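Local structure of protein angel homolog 2 (Homo sapiens, 6RW0) at residues A215-V220 and H332-S337; P244-I249 and Y365-A370; Q209-L214 and Q290-E295. The protein hydrolyses 2',3'-cyclic phosphates as a CCR4-family phosphatase and probably binds the 3' untranslated regions of mRNA. All blocks are in the same frame, centred on the assembly; numbering follows the deposited sequence.

Interaction 1: residues A215-V220 and H332-S337; sequences AEISSV and HHFSLS. With K (potassium ion), chain C.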
ATOM      1  N   ALA A 215      14.442   0.150  -2.087  1.00 13.58           N
ATOM      2  CA  ALA A 215      15.664  -0.479  -2.581  1.00 13.94           C
ATOM      3  C   ALA A 215      15.349  -1.704  -3.431  1.00 14.18           C
ATOM      4  O   ALA A 215      15.979  -1.924  -4.464  1.00 14.74           O
ATOM      5  CB  ALA A 215      16.574  -0.857  -1.414  1.00 16.51           C
ATOM      6  N   GLU A 216      14.376  -2.519  -3.016  1.00 13.92           N
ATOM      7  CA  GLU A 216      14.015  -3.666  -3.841  1.00 14.73           C
ATOM      8  C   GLU A 216      13.485  -3.204  -5.195  1.00 14.49           C
ATOM      9  O   GLU A 216      13.854  -3.757  -6.239  1.00 15.01           O
ATOM     10  CB  GLU A 216      12.991  -4.545  -3.124  1.00 15.54           C
ATOM     11  CG  GLU A 216      12.726  -5.846  -3.851  1.00 16.65           C
ATOM     12  CD  GLU A 216      13.843  -6.848  -3.705  1.00 18.31           C
ATOM     13  OE1 GLU A 216      14.677  -6.718  -2.778  1.00 21.40           O
ATOM     14  OE2 GLU A 216      13.887  -7.786  -4.517  1.00 24.74           O
ATOM     15  N   ILE A 217      12.632  -2.179  -5.199  1.00 14.60           N
ATOM     16  CA  ILE A 217      12.115  -1.645  -6.458  1.00 15.32           C
ATOM     17  C   ILE A 217      13.248  -1.138  -7.335  1.00 14.91           C
ATOM     18  O   ILE A 217      13.262  -1.367  -8.555  1.00 16.61           O
ATOM     19  CB  ILE A 217      11.076  -0.540  -6.194  1.00 13.93           C
ATOM     20  CG1 ILE A 217       9.868  -1.124  -5.473  1.00 14.89           C
ATOM     21  CG2 ILE A 217      10.685   0.119  -7.510  1.00 16.11           C
ATOM     22  CD1 ILE A 217       8.893  -0.063  -4.966  1.00 15.57           C
ATOM     23  N   SER A 218      14.209  -0.438  -6.740  1.00 15.62           N
ATOM     24  CA  SER A 218      15.312   0.084  -7.537  0.53 17.60           C
ATOM     25  C   SER A 218      16.089  -1.029  -8.221  1.00 17.35           C
ATOM     26  O   SER A 218      16.590  -0.841  -9.337  1.00 21.62           O
ATOM     27  CB  SER A 218      16.250   0.895  -6.659  0.53 18.64           C
ATOM     28  OG  SER A 218      17.411   1.224  -7.386  0.53 22.58           O
ATOM     29  N   SER A 219      16.205  -2.187  -7.586  1.00 14.56           N
ATOM     30  CA  SER A 219      16.918  -3.286  -8.216  1.00 15.56           C
ATOM     31  C   SER A 219      16.061  -3.983  -9.266  1.00 16.81           C
ATOM     32  O   SER A 219      16.557  -4.321 -10.352  1.00 19.91           O
ATOM     33  CB  SER A 219      17.374  -4.268  -7.146  1.00 17.74           C
ATOM     34  OG  SER A 219      18.213  -5.236  -7.732  1.00 21.76           O
ATOM     35  N   VAL A 220      14.786  -4.217  -8.961  1.00 15.20           N
ATOM     36  CA  VAL A 220      13.932  -4.983  -9.864  1.00 13.89           C
ATOM     37  C   VAL A 220      13.565  -4.178 -11.104  1.00 15.87           C
ATOM     38  O   VAL A 220      13.511  -4.724 -12.211  1.00 17.30           O
ATOM     39  CB  VAL A 220      12.687  -5.458  -9.096  1.00 15.47           C
ATOM     40  CG1 VAL A 220      11.687  -6.108 -10.043  1.00 18.49           C
ATOM     41  CG2 VAL A 220      13.076  -6.405  -7.981  1.00 16.90           C
ATOM     42  N   HIS A 332      15.317   9.365  -2.900  1.00 15.70           N
ATOM     43  CA  HIS A 332      15.141   8.222  -3.787  1.00 16.68           C
ATOM     44  C   HIS A 332      15.198   8.754  -5.212  1.00 17.15           C
ATOM     45  O   HIS A 332      15.113   9.966  -5.445  1.00 19.07           O
ATOM     46  CB  HIS A 332      13.886   7.386  -3.496  1.00 17.25           C
ATOM     47  CG  HIS A 332      12.604   8.069  -3.830  1.00 17.72           C
ATOM     48  ND1 HIS A 332      12.249   8.409  -5.118  1.00 17.09           N
ATOM     49  CD2 HIS A 332      11.576   8.453  -3.041  1.00 17.78           C
ATOM     50  CE1 HIS A 332      11.061   8.989  -5.104  1.00 15.83           C
ATOM     51  NE2 HIS A 332      10.635   9.033  -3.855  1.00 17.00           N
ATOM     52  N   HIS A 333      15.357   7.842  -6.177  1.00 16.52           N
ATOM     53  CA  HIS A 333      15.598   8.227  -7.561  1.00 17.91           C
ATOM     54  C   HIS A 333      14.381   8.068  -8.463  1.00 19.47           C
ATOM     55  O   HIS A 333      14.526   8.130  -9.692  1.00 22.49           O
ATOM     56  CB  HIS A 333      16.750   7.408  -8.142  1.00 19.71           C
ATOM     57  CG  HIS A 333      18.057   7.636  -7.457  1.00 22.01           C
ATOM     58  ND1 HIS A 333      18.559   8.895  -7.224  1.00 24.50           N
ATOM     59  CD2 HIS A 333      18.971   6.765  -6.966  1.00 23.86           C
ATOM     60  CE1 HIS A 333      19.735   8.793  -6.625  1.00 25.34           C
ATOM     61  NE2 HIS A 333      20.004   7.513  -6.454  1.00 24.22           N
ATOM     62  N   PHE A 334      13.197   7.884  -7.896  1.00 17.96           N
ATOM     63  CA  PHE A 334      11.997   7.702  -8.698  1.00 17.50           C
ATOM     64  C   PHE A 334      11.272   9.034  -8.878  1.00 18.73           C
ATOM     65  O   PHE A 334      11.544  10.020  -8.195  1.00 21.06           O
ATOM     66  CB  PHE A 334      11.058   6.676  -8.065  1.00 18.20           C
ATOM     67  CG  PHE A 334      11.718   5.373  -7.720  1.00 17.75           C
ATOM     68  CD1 PHE A 334      12.338   4.604  -8.693  1.00 20.78           C
ATOM     69  CD2 PHE A 334      11.716   4.913  -6.420  1.00 20.07           C
ATOM     70  CE1 PHE A 334      12.951   3.396  -8.366  1.00 21.15           C
ATOM     71  CE2 PHE A 334      12.320   3.704  -6.088  1.00 21.11           C
ATOM     72  CZ  PHE A 334      12.945   2.950  -7.064  1.00 19.58           C
ATOM     73  N   SER A 335      10.329   9.048  -9.818  1.00 19.52           N
ATOM     74  CA  SER A 335       9.434  10.180 -10.050  1.00 19.24           C
ATOM     75  C   SER A 335       8.019   9.625  -9.914  1.00 19.03           C
ATOM     76  O   SER A 335       7.449   9.097 -10.876  1.00 20.87           O
ATOM     77  CB  SER A 335       9.680  10.787 -11.412  1.00 24.01           C
ATOM     78  OG  SER A 335       8.798  11.868 -11.644  1.00 30.56           O
ATOM     79  N   LEU A 336       7.463   9.727  -8.707  1.00 18.29           N
ATOM     80  CA  LEU A 336       6.197   9.095  -8.375  1.00 16.93           C
ATOM     81  C   LEU A 336       5.108  10.121  -8.113  1.00 18.92           C
ATOM     82  O   LEU A 336       5.326  11.114  -7.411  1.00 23.47           O
ATOM     83  CB  LEU A 336       6.338   8.247  -7.116  1.00 18.50           C
ATOM     84  CG  LEU A 336       7.375   7.141  -7.229  1.00 18.63           C
ATOM     85  CD1 LEU A 336       7.607   6.464  -5.881  1.00 19.83           C
ATOM     86  CD2 LEU A 336       6.936   6.118  -8.265  1.00 21.25           C
ATOM     87  N   SER A 337       3.931   9.853  -8.664  1.00 17.41           N
ATOM     88  CA  SER A 337       2.723  10.607  -8.394  1.00 17.90           C
ATOM     89  C   SER A 337       1.753   9.713  -7.642  1.00 16.70           C
ATOM     90  O   SER A 337       1.867   8.488  -7.660  1.00 17.35           O
ATOM     91  CB  SER A 337       2.069  11.053  -9.703  1.00 20.07           C
ATOM     92  OG  SER A 337       2.852  12.039 -10.352  1.00 23.34           O
TER
HETATM   93  K     K C 602      19.170  -4.903 -10.521  1.00 21.23           K
HETATM   94  O   HOH W   1      19.414  -5.009 -13.217  1.00 31.69           O

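Interaction 2: residues P244-I249 and Y365-A370; sequences PLYSFI and YIFYSA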
ATOM      1  N   PRO A 244       5.584  13.675   6.693  1.00 15.94           N
ATOM      2  CA  PRO A 244       6.959  13.544   6.182  1.00 15.65           C
ATOM      3  C   PRO A 244       7.177  12.304   5.334  1.00 15.06           C
ATOM      4  O   PRO A 244       7.850  12.369   4.299  1.00 15.33           O
ATOM      5  CB  PRO A 244       7.804  13.543   7.463  1.00 15.83           C
ATOM      6  CG  PRO A 244       6.999  14.398   8.418  1.00 17.58           C
ATOM      7  CD  PRO A 244       5.558  14.033   8.127  1.00 16.31           C
ATOM      8  N   LEU A 245       6.633  11.159   5.737  1.00 14.56           N
ATOM      9  CA  LEU A 245       6.818   9.951   4.940  1.00 14.17           C
ATOM     10  C   LEU A 245       6.153  10.082   3.569  1.00 13.74           C
ATOM     11  O   LEU A 245       6.753   9.731   2.544  1.00 14.58           O
ATOM     12  CB  LEU A 245       6.299   8.756   5.731  1.00 14.09           C
ATOM     13  CG  LEU A 245       6.544   7.403   5.070  1.00 15.89           C
ATOM     14  CD1 LEU A 245       6.779   6.300   6.101  1.00 16.50           C
ATOM     15  CD2 LEU A 245       5.400   6.991   4.128  1.00 16.62           C
ATOM     16  N   TYR A 246       4.932  10.612   3.524  1.00 14.06           N
ATOM     17  CA  TYR A 246       4.259  10.836   2.248  1.00 14.46           C
ATOM     18  C   TYR A 246       5.059  11.794   1.376  1.00 15.13           C
ATOM     19  O   TYR A 246       5.248  11.549   0.178  1.00 15.81           O
ATOM     20  CB  TYR A 246       2.870  11.415   2.500  1.00 15.60           C
ATOM     21  CG  TYR A 246       2.128  11.742   1.226  1.00 15.60           C
ATOM     22  CD1 TYR A 246       1.350  10.785   0.589  1.00 15.67           C
ATOM     23  CD2 TYR A 246       2.233  12.995   0.645  1.00 16.24           C
ATOM     24  CE1 TYR A 246       0.680  11.083  -0.586  1.00 16.44           C
ATOM     25  CE2 TYR A 246       1.563  13.303  -0.532  1.00 17.29           C
ATOM     26  CZ  TYR A 246       0.793  12.330  -1.141  1.00 16.10           C
ATOM     27  OH  TYR A 246       0.124  12.607  -2.313  1.00 18.89           O
ATOM     28  N   SER A 247       5.517  12.902   1.961  1.00 16.29           N
ATOM     29  CA  SER A 247       6.258  13.893   1.190  0.54 16.01           C
ATOM     30  C   SER A 247       7.535  13.300   0.619  1.00 15.55           C
ATOM     31  O   SER A 247       7.931  13.625  -0.507  1.00 16.57           O
ATOM     32  CB  SER A 247       6.574  15.091   2.078  0.54 19.34           C
ATOM     33  OG  SER A 247       5.377  15.695   2.539  0.54 23.89           O
ATOM     34  N   PHE A 248       8.204  12.433   1.385  1.00 15.39           N
ATOM     35  CA  PHE A 248       9.397  11.764   0.879  1.00 14.05           C
ATOM     36  C   PHE A 248       9.077  10.965  -0.380  1.00 15.38           C
ATOM     37  O   PHE A 248       9.803  11.039  -1.381  1.00 15.84           O
ATOM     38  CB  PHE A 248      10.002  10.875   1.973  1.00 15.43           C
ATOM     39  CG  PHE A 248      11.123  10.000   1.477  1.00 15.53           C
ATOM     40  CD1 PHE A 248      12.201  10.560   0.825  1.00 18.30           C
ATOM     41  CD2 PHE A 248      11.090   8.631   1.650  1.00 18.42           C
ATOM     42  CE1 PHE A 248      13.226   9.778   0.335  1.00 18.23           C
ATOM     43  CE2 PHE A 248      12.130   7.839   1.166  1.00 20.75           C
ATOM     44  CZ  PHE A 248      13.188   8.416   0.515  1.00 18.87           C
ATOM     45  N   ILE A 249       7.992  10.189  -0.357  1.00 14.88           N
ATOM     46  CA  ILE A 249       7.633   9.409  -1.539  1.00 14.21           C
ATOM     47  C   ILE A 249       7.407  10.333  -2.728  1.00 15.65           C
ATOM     48  O   ILE A 249       7.922  10.101  -3.825  1.00 17.43           O
ATOM     49  CB  ILE A 249       6.400   8.533  -1.260  1.00 14.67           C
ATOM     50  CG1 ILE A 249       6.731   7.505  -0.180  1.00 15.35           C
ATOM     51  CG2 ILE A 249       5.935   7.824  -2.542  1.00 17.04           C
ATOM     52  CD1 ILE A 249       5.545   6.697   0.313  1.00 15.14           C
ATOM     53  N   TYR A 365      -2.608   4.036  -0.599  1.00 13.88           N
ATOM     54  CA  TYR A 365      -2.191   4.789  -1.772  1.00 12.47           C
ATOM     55  C   TYR A 365      -1.952   3.874  -2.962  1.00 14.07           C
ATOM     56  O   TYR A 365      -1.593   2.703  -2.816  1.00 14.50           O
ATOM     57  CB  TYR A 365      -0.864   5.531  -1.499  1.00 14.15           C
ATOM     58  CG  TYR A 365      -0.952   6.462  -0.320  1.00 13.88           C
ATOM     59  CD1 TYR A 365      -1.370   7.764  -0.490  1.00 14.01           C
ATOM     60  CD2 TYR A 365      -0.663   6.031   0.970  1.00 13.44           C
ATOM     61  CE1 TYR A 365      -1.487   8.631   0.577  1.00 14.09           C
ATOM     62  CE2 TYR A 365      -0.781   6.894   2.047  1.00 14.82           C
ATOM     63  CZ  TYR A 365      -1.203   8.185   1.844  1.00 15.03           C
ATOM     64  OH  TYR A 365      -1.328   9.029   2.910  1.00 16.70           O
ATOM     65  N   ILE A 366      -2.099   4.451  -4.156  1.00 14.16           N
ATOM     66  CA  ILE A 366      -1.498   3.919  -5.375  1.00 15.05           C
ATOM     67  C   ILE A 366      -0.567   5.007  -5.894  1.00 14.46           C
ATOM     68  O   ILE A 366      -1.028   6.086  -6.296  1.00 15.89           O
ATOM     69  CB  ILE A 366      -2.532   3.529  -6.438  1.00 15.01           C
ATOM     70  CG1 ILE A 366      -3.489   2.443  -5.935  1.00 16.04           C
ATOM     71  CG2 ILE A 366      -1.793   3.012  -7.677  1.00 16.17           C
ATOM     72  CD1 ILE A 366      -4.673   2.141  -6.856  1.00 17.15           C
ATOM     73  N   PHE A 367       0.735   4.745  -5.867  1.00 14.84           N
ATOM     74  CA  PHE A 367       1.739   5.624  -6.442  1.00 14.87           C
ATOM     75  C   PHE A 367       2.182   5.038  -7.776  1.00 15.25           C
ATOM     76  O   PHE A 367       2.158   3.819  -7.972  1.00 16.18           O
ATOM     77  CB  PHE A 367       2.945   5.723  -5.517  1.00 15.82           C
ATOM     78  CG  PHE A 367       2.659   6.367  -4.188  1.00 15.14           C
ATOM     79  CD1 PHE A 367       2.493   7.733  -4.094  1.00 16.54           C
ATOM     80  CD2 PHE A 367       2.623   5.607  -3.022  1.00 15.17           C
ATOM     81  CE1 PHE A 367       2.273   8.333  -2.860  1.00 16.58           C
ATOM     82  CE2 PHE A 367       2.417   6.203  -1.786  1.00 15.77           C
ATOM     83  CZ  PHE A 367       2.222   7.560  -1.712  1.00 16.04           C
ATOM     84  N   TYR A 368       2.557   5.910  -8.710  1.00 15.12           N
ATOM     85  CA  TYR A 368       2.954   5.437 -10.031  1.00 15.87           C
ATOM     86  C   TYR A 368       4.004   6.356 -10.643  1.00 15.67           C
ATOM     87  O   TYR A 368       4.058   7.550 -10.348  1.00 16.30           O
ATOM     88  CB  TYR A 368       1.739   5.325 -10.967  1.00 17.36           C
ATOM     89  CG  TYR A 368       1.065   6.648 -11.293  1.00 18.14           C
ATOM     90  CD1 TYR A 368       1.294   7.287 -12.504  1.00 18.07           C
ATOM     91  CD2 TYR A 368       0.194   7.257 -10.390  1.00 17.89           C
ATOM     92  CE1 TYR A 368       0.680   8.496 -12.811  1.00 18.79           C
ATOM     93  CE2 TYR A 368      -0.418   8.463 -10.688  1.00 18.88           C
ATOM     94  CZ  TYR A 368      -0.170   9.081 -11.897  1.00 19.66           C
ATOM     95  OH  TYR A 368      -0.770  10.284 -12.210  1.00 23.87           O
ATOM     96  N   SER A 369       4.834   5.772 -11.512  1.00 16.88           N
ATOM     97  CA  SER A 369       5.832   6.528 -12.254  1.00 18.82           C
ATOM     98  C   SER A 369       5.168   7.542 -13.152  1.00 20.85           C
ATOM     99  O   SER A 369       4.344   7.176 -13.992  1.00 22.64           O
ATOM    100  CB  SER A 369       6.565   5.578 -13.195  1.00 25.12           C
ATOM    101  OG  SER A 369       7.389   4.721 -12.477  1.00 31.52           O
ATOM    102  N   ALA A 370       5.580   8.801 -13.044  1.00 22.12           N
ATOM    103  CA  ALA A 370       4.964   9.810 -13.893  1.00 32.17           C
ATOM    104  C   ALA A 370       5.918  10.953 -14.201  1.00 42.66           C
ATOM    105  O   ALA A 370       6.811  11.277 -13.413  1.00 36.37           O
ATOM    106  CB  ALA A 370       3.689  10.383 -13.255  1.00 36.05           C
TER

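Interaction 3: residues Q209-L214 and Q290-E295; sequences QLAMLL and QNCVYE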
ATOM      1  N   GLN A 209      11.566   0.599   6.810  1.00 12.45           N
ATOM      2  CA  GLN A 209      10.788  -0.350   6.017  1.00 11.83           C
ATOM      3  C   GLN A 209      10.533   0.193   4.619  1.00 11.85           C
ATOM      4  O   GLN A 209      10.722  -0.505   3.618  1.00 13.67           O
ATOM      5  CB  GLN A 209       9.472  -0.669   6.728  1.00 11.89           C
ATOM      6  CG  GLN A 209       9.655  -1.421   8.036  1.00 12.71           C
ATOM      7  CD  GLN A 209       8.345  -1.865   8.667  1.00 13.11           C
ATOM      8  OE1 GLN A 209       7.276  -1.353   8.342  1.00 14.04           O
ATOM      9  NE2 GLN A 209       8.431  -2.822   9.588  1.00 13.39           N
ATOM     10  N   LEU A 210      10.104   1.449   4.527  1.00 13.11           N
ATOM     11  CA  LEU A 210       9.909   2.054   3.214  1.00 12.54           C
ATOM     12  C   LEU A 210      11.195   2.032   2.393  1.00 13.62           C
ATOM     13  O   LEU A 210      11.175   1.696   1.199  1.00 14.61           O
ATOM     14  CB  LEU A 210       9.390   3.479   3.380  1.00 13.71           C
ATOM     15  CG  LEU A 210       9.230   4.275   2.090  1.00 14.29           C
ATOM     16  CD1 LEU A 210       8.175   3.637   1.200  1.00 15.46           C
ATOM     17  CD2 LEU A 210       8.881   5.716   2.382  1.00 15.91           C
ATOM     18  N   ALA A 211      12.327   2.387   3.006  1.00 13.39           N
ATOM     19  CA  ALA A 211      13.599   2.369   2.286  1.00 14.62           C
ATOM     20  C   ALA A 211      13.909   0.972   1.758  1.00 13.98           C
ATOM     21  O   ALA A 211      14.445   0.821   0.654  1.00 14.81           O
ATOM     22  CB  ALA A 211      14.720   2.854   3.204  1.00 15.95           C
ATOM     23  N   MET A 212      13.592  -0.063   2.539  1.00 14.24           N
ATOM     24  CA  MET A 212      13.829  -1.431   2.093  1.00 13.38           C
ATOM     25  C   MET A 212      12.968  -1.771   0.883  1.00 13.71           C
ATOM     26  O   MET A 212      13.445  -2.410  -0.060  1.00 14.63           O
ATOM     27  CB  MET A 212      13.573  -2.394   3.250  1.00 13.45           C
ATOM     28  CG  MET A 212      14.617  -2.277   4.341  1.00 14.26           C
ATOM     29  SD  MET A 212      14.160  -3.076   5.897  1.00 19.99           S
ATOM     30  CE  MET A 212      14.586  -4.687   5.540  1.00 20.66           C
ATOM     31  N   LEU A 213      11.699  -1.358   0.886  1.00 13.67           N
ATOM     32  CA  LEU A 213      10.861  -1.573  -0.293  1.00 13.28           C
ATOM     33  C   LEU A 213      11.401  -0.802  -1.493  1.00 14.22           C
ATOM     34  O   LEU A 213      11.501  -1.338  -2.606  1.00 14.22           O
ATOM     35  CB  LEU A 213       9.423  -1.148  -0.012  1.00 13.66           C
ATOM     36  CG  LEU A 213       8.432  -1.477  -1.131  1.00 14.82           C
ATOM     37  CD1 LEU A 213       8.253  -2.980  -1.261  1.00 18.68           C
ATOM     38  CD2 LEU A 213       7.112  -0.787  -0.867  1.00 17.68           C
ATOM     39  N   LEU A 214      11.755   0.468  -1.289  1.00 13.34           N
ATOM     40  CA  LEU A 214      12.281   1.276  -2.387  1.00 13.82           C
ATOM     41  C   LEU A 214      13.572   0.689  -2.947  1.00 13.77           C
ATOM     42  O   LEU A 214      13.796   0.721  -4.166  1.00 15.45           O
ATOM     43  CB  LEU A 214      12.492   2.722  -1.939  1.00 13.57           C
ATOM     44  CG  LEU A 214      11.226   3.504  -1.601  1.00 15.27           C
ATOM     45  CD1 LEU A 214      11.604   4.878  -1.065  1.00 17.47           C
ATOM     46  CD2 LEU A 214      10.274   3.644  -2.786  1.00 17.31           C
ATOM     47  N   GLN A 290      21.590   6.247   1.704  1.00 19.58           N
ATOM     48  CA  GLN A 290      20.643   7.363   1.958  1.00 21.20           C
ATOM     49  C   GLN A 290      19.821   7.697   0.700  1.00 19.30           C
ATOM     50  O   GLN A 290      18.972   8.523   0.821  1.00 20.54           O
ATOM     51  CB  GLN A 290      21.364   8.610   2.463  1.00 24.21           C
ATOM     52  CG  GLN A 290      22.052   8.399   3.792  1.00 34.75           C
ATOM     53  CD  GLN A 290      21.056   8.114   4.877  1.00 40.34           C
ATOM     54  OE1 GLN A 290      20.736   6.971   5.115  1.00 45.57           O
ATOM     55  NE2 GLN A 290      20.553   9.150   5.533  1.00 42.40           N
ATOM     56  N   ASN A 291      20.172   7.200  -0.486  1.00 17.52           N
ATOM     57  CA  ASN A 291      19.357   7.312  -1.708  1.00 17.11           C
ATOM     58  C   ASN A 291      18.423   6.092  -1.835  1.00 16.27           C
ATOM     59  O   ASN A 291      17.874   5.940  -2.897  1.00 16.91           O
ATOM     60  CB  ASN A 291      20.241   7.491  -2.936  1.00 18.45           C
ATOM     61  CG  ASN A 291      21.034   8.774  -2.895  1.00 22.27           C
ATOM     62  OD1 ASN A 291      20.678   9.707  -2.214  1.00 25.51           O
ATOM     63  ND2 ASN A 291      22.116   8.811  -3.636  1.00 25.90           N
ATOM     64  N   CYS A 292      18.329   5.230  -0.813  1.00 15.36           N
ATOM     65  CA  CYS A 292      17.402   4.095  -0.799  1.00 16.41           C
ATOM     66  C   CYS A 292      17.709   3.086  -1.903  1.00 15.98           C
ATOM     67  O   CYS A 292      16.803   2.520  -2.524  1.00 17.65           O
ATOM     68  CB  CYS A 292      15.936   4.539  -0.828  1.00 17.78           C
ATOM     69  SG  CYS A 292      15.469   5.480   0.636  1.00 17.99           S
ATOM     70  N   VAL A 293      18.996   2.860  -2.156  1.00 16.14           N
ATOM     71  CA  VAL A 293      19.424   1.791  -3.052  1.00 16.98           C
ATOM     72  C   VAL A 293      20.319   0.825  -2.291  1.00 17.63           C
ATOM     73  O   VAL A 293      21.007   1.196  -1.339  1.00 17.10           O
ATOM     74  CB  VAL A 293      20.135   2.303  -4.320  1.00 19.25           C
ATOM     75  CG1 VAL A 293      19.214   3.231  -5.081  1.00 20.78           C
ATOM     76  CG2 VAL A 293      21.437   2.985  -3.984  1.00 21.59           C
ATOM     77  N   TYR A 294      20.305  -0.434  -2.708  1.00 15.97           N
ATOM     78  CA  TYR A 294      21.236  -1.378  -2.122  1.00 15.80           C
ATOM     79  C   TYR A 294      22.670  -0.937  -2.404  1.00 16.25           C
ATOM     80  O   TYR A 294      22.978  -0.409  -3.475  1.00 18.09           O
ATOM     81  CB  TYR A 294      21.021  -2.758  -2.733  1.00 16.45           C
ATOM     82  CG  TYR A 294      19.737  -3.446  -2.344  1.00 16.76           C
ATOM     83  CD1 TYR A 294      19.371  -3.579  -1.019  1.00 16.42           C
ATOM     84  CD2 TYR A 294      18.898  -3.992  -3.310  1.00 17.63           C
ATOM     85  CE1 TYR A 294      18.210  -4.223  -0.659  1.00 17.82           C
ATOM     86  CE2 TYR A 294      17.733  -4.648  -2.953  1.00 17.83           C
ATOM     87  CZ  TYR A 294      17.398  -4.754  -1.627  1.00 17.46           C
ATOM     88  OH  TYR A 294      16.244  -5.388  -1.216  1.00 21.08           O
ATOM     89  N   GLU A 295      23.558  -1.192  -1.443  1.00 16.11           N
ATOM     90  CA  GLU A 295      24.973  -0.878  -1.576  1.00 17.49           C
ATOM     91  C   GLU A 295      25.807  -2.028  -1.025  1.00 18.32           C
ATOM     92  O   GLU A 295      25.371  -2.791  -0.157  1.00 21.39           O
ATOM     93  CB  GLU A 295      25.318   0.458  -0.894  1.00 20.32           C
ATOM     94  CG  GLU A 295      25.114   0.444   0.605  1.00 22.09           C
ATOM     95  CD  GLU A 295      25.332   1.792   1.267  1.00 27.45           C
ATOM     96  OE1 GLU A 295      25.706   2.762   0.572  1.00 27.48           O
ATOM     97  OE2 GLU A 295      25.125   1.874   2.496  1.00 30.98           O
TER
HETATM   98  O   HOH W   2      15.125  -4.463   0.958  1.00 22.28           O
HETATM   99  O   HOH W   3      14.997   3.375  -4.257  1.00 26.58           O

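Interaction 1: residues A215-V220 and H332-S337
Phe334 points the far end of its ring at one turn of helix 203-220, where Ile217 and Ser218 receive it. CZ does most of the touching. It lies 3.6 Å from Ile217 CG2, and the two side chains cross at a slant, with the methyl neither squarely over the ring nor in its plane. Ser218 comes at the ring edge instead. Its backbone N sits near the ring plane, 3.6 Å from Phe334 CZ, and its CB is 3.9 Å from the same atom. The CG2 branch of Ile217 reaches the ring because it stands opposite the backbone N, while CG1 lies beside that N (chi1 -64°). No hydrogen bond crosses this contact.

The loop before Phe334 is held by its own bond. Phe334 N donates to His332 ND1 at 3.0 Å, with an N-H...N angle of 153°. The donor lies nearly in the imidazole plane. His332 NE2 bonds to Ile249 O, so both ring nitrogens are engaged. Phe228 meets the Phe334 ring edge-to-face.

At the end of the helix, Ser219 binds a potassium ion through O at 2.7 Å and OG at 3.0 Å. A water O also binds the ion, at 2.7 Å. The packing joins helix 203-220 to the loop entering strand 336-338. Ile217 and Phe334 also pack on Ile231 of strand 231-236, so the contact belongs to the helix layer covering one sheet of the DNase I-like fold.

Interaction 2: residues P244-I249 and Y365-A370
The Phe367 ring has Ile249 CG2 over one face and Tyr246 CE1 at its edge. The methyl stands almost exactly above the ring centre, 3.6 Å from CG2 to the centroid and 7° off the normal. This is a CH-pi contact. Ile249 CD1 adds to it, 3.8 Å from Phe367 CE2, and the two side chains cross at about a right angle. With CG2 anti to the backbone N of Ile249, this branch is the one set over the ring.

Tyr246 turns its CE1 toward both Phe367 and Tyr365, and the three rings form a triangle. Tyr246 CE1 is 3.9 Å from Phe367 CE1 and 3.5 Å from Tyr365 CE1. Both ring pairs are oblique: the planes meet at 43° with Tyr365 and 47° with Phe367. Tyr365 CD1 lies near the plane of the Tyr246 ring, at its edge.

The hydroxyls are held by other parts of the chain. Tyr246 OH hydrogen-bonds to His342 NE2 and Lys250 NZ, and Tyr365 OH to Ser239 O. These bonds satisfy both buried hydroxyls. Met233 of strand 231-236 packs on Ile249 and Phe367.

The helix segment and the strand run roughly alike, with their axes 11.7 Å apart. Tyr246, Tyr365 and Phe367 form a buried aromatic cluster between helix and sheet, with Ile249 packed on the Phe367 face, in the alpha/beta sandwich of the DNase I-like family.

Interaction 3: residues Q209-L214 and Q290-E295
Cys292 points its side chain at helix 203-220 and meets Ala211 and Leu214, one turn apart. SG lies 3.7 Å from Ala211 CB. CB faces Leu214 CB at 4.0 Å. The sulfur sits beside the backbone N of Cys292 and opposite the carbonyl carbon (chi1 -64°), which turns it to Ala211 while CB stays over Leu214. The backbone of Cys292 is in the left-handed helical region (phi 63°, psi 38°). This probably helps the loop present both its side chain and its carbonyl to the helix. Phe248 of helix 244-251 also packs on Cys292 and Leu214.

The 290-295 segment has no regular structure. It lies in the long connection between strands 253-255 and 329-331, laid over a helix that covers one sheet of the DNase I-like fold. No direct hydrogen bond crosses the contact; two waters do the polar work. One donates to Cys292 O at 2.6 Å and, weakly, to Leu214 O.

The second bridges Met212 O, at 2.8 Å, and Tyr294 OH, at 2.6 Å, donating to both. Tyr294 CG stands beside its own backbone N. The ring reaches in across the helix direction, and its hydroxyl comes nearest to the helix. Met212 meets the loop through its carbonyl, while its CB points away from the loop. Tyr294 OH also hydrogen-bonds to Glu216 OE1, on the next turn of the helix.

In the fold
Interactions 1 and 3 share helix 203-220, and their centres are about 8 Å apart. Interaction 2 lies about 11 Å from interaction 1 and 14 Å from interaction 3, centre to centre. Strands 336-338 and 359-369 are neighbours in one mixed sheet, so interactions 1 and 2 reach the same sheet. Phe248 packs on Leu210, Leu214 and Cys292, linking interactions 2 and 3. Along the chain the first segments come in the order 209-214, 215-220, 244-249. Their partners follow as 290-295, 332-337, 365-370, so the contacts interleave. Residues distant in sequence are thereby joined within one endonuclease/exonuclease/phosphatase family domain, and two helices are packed together against its sheet.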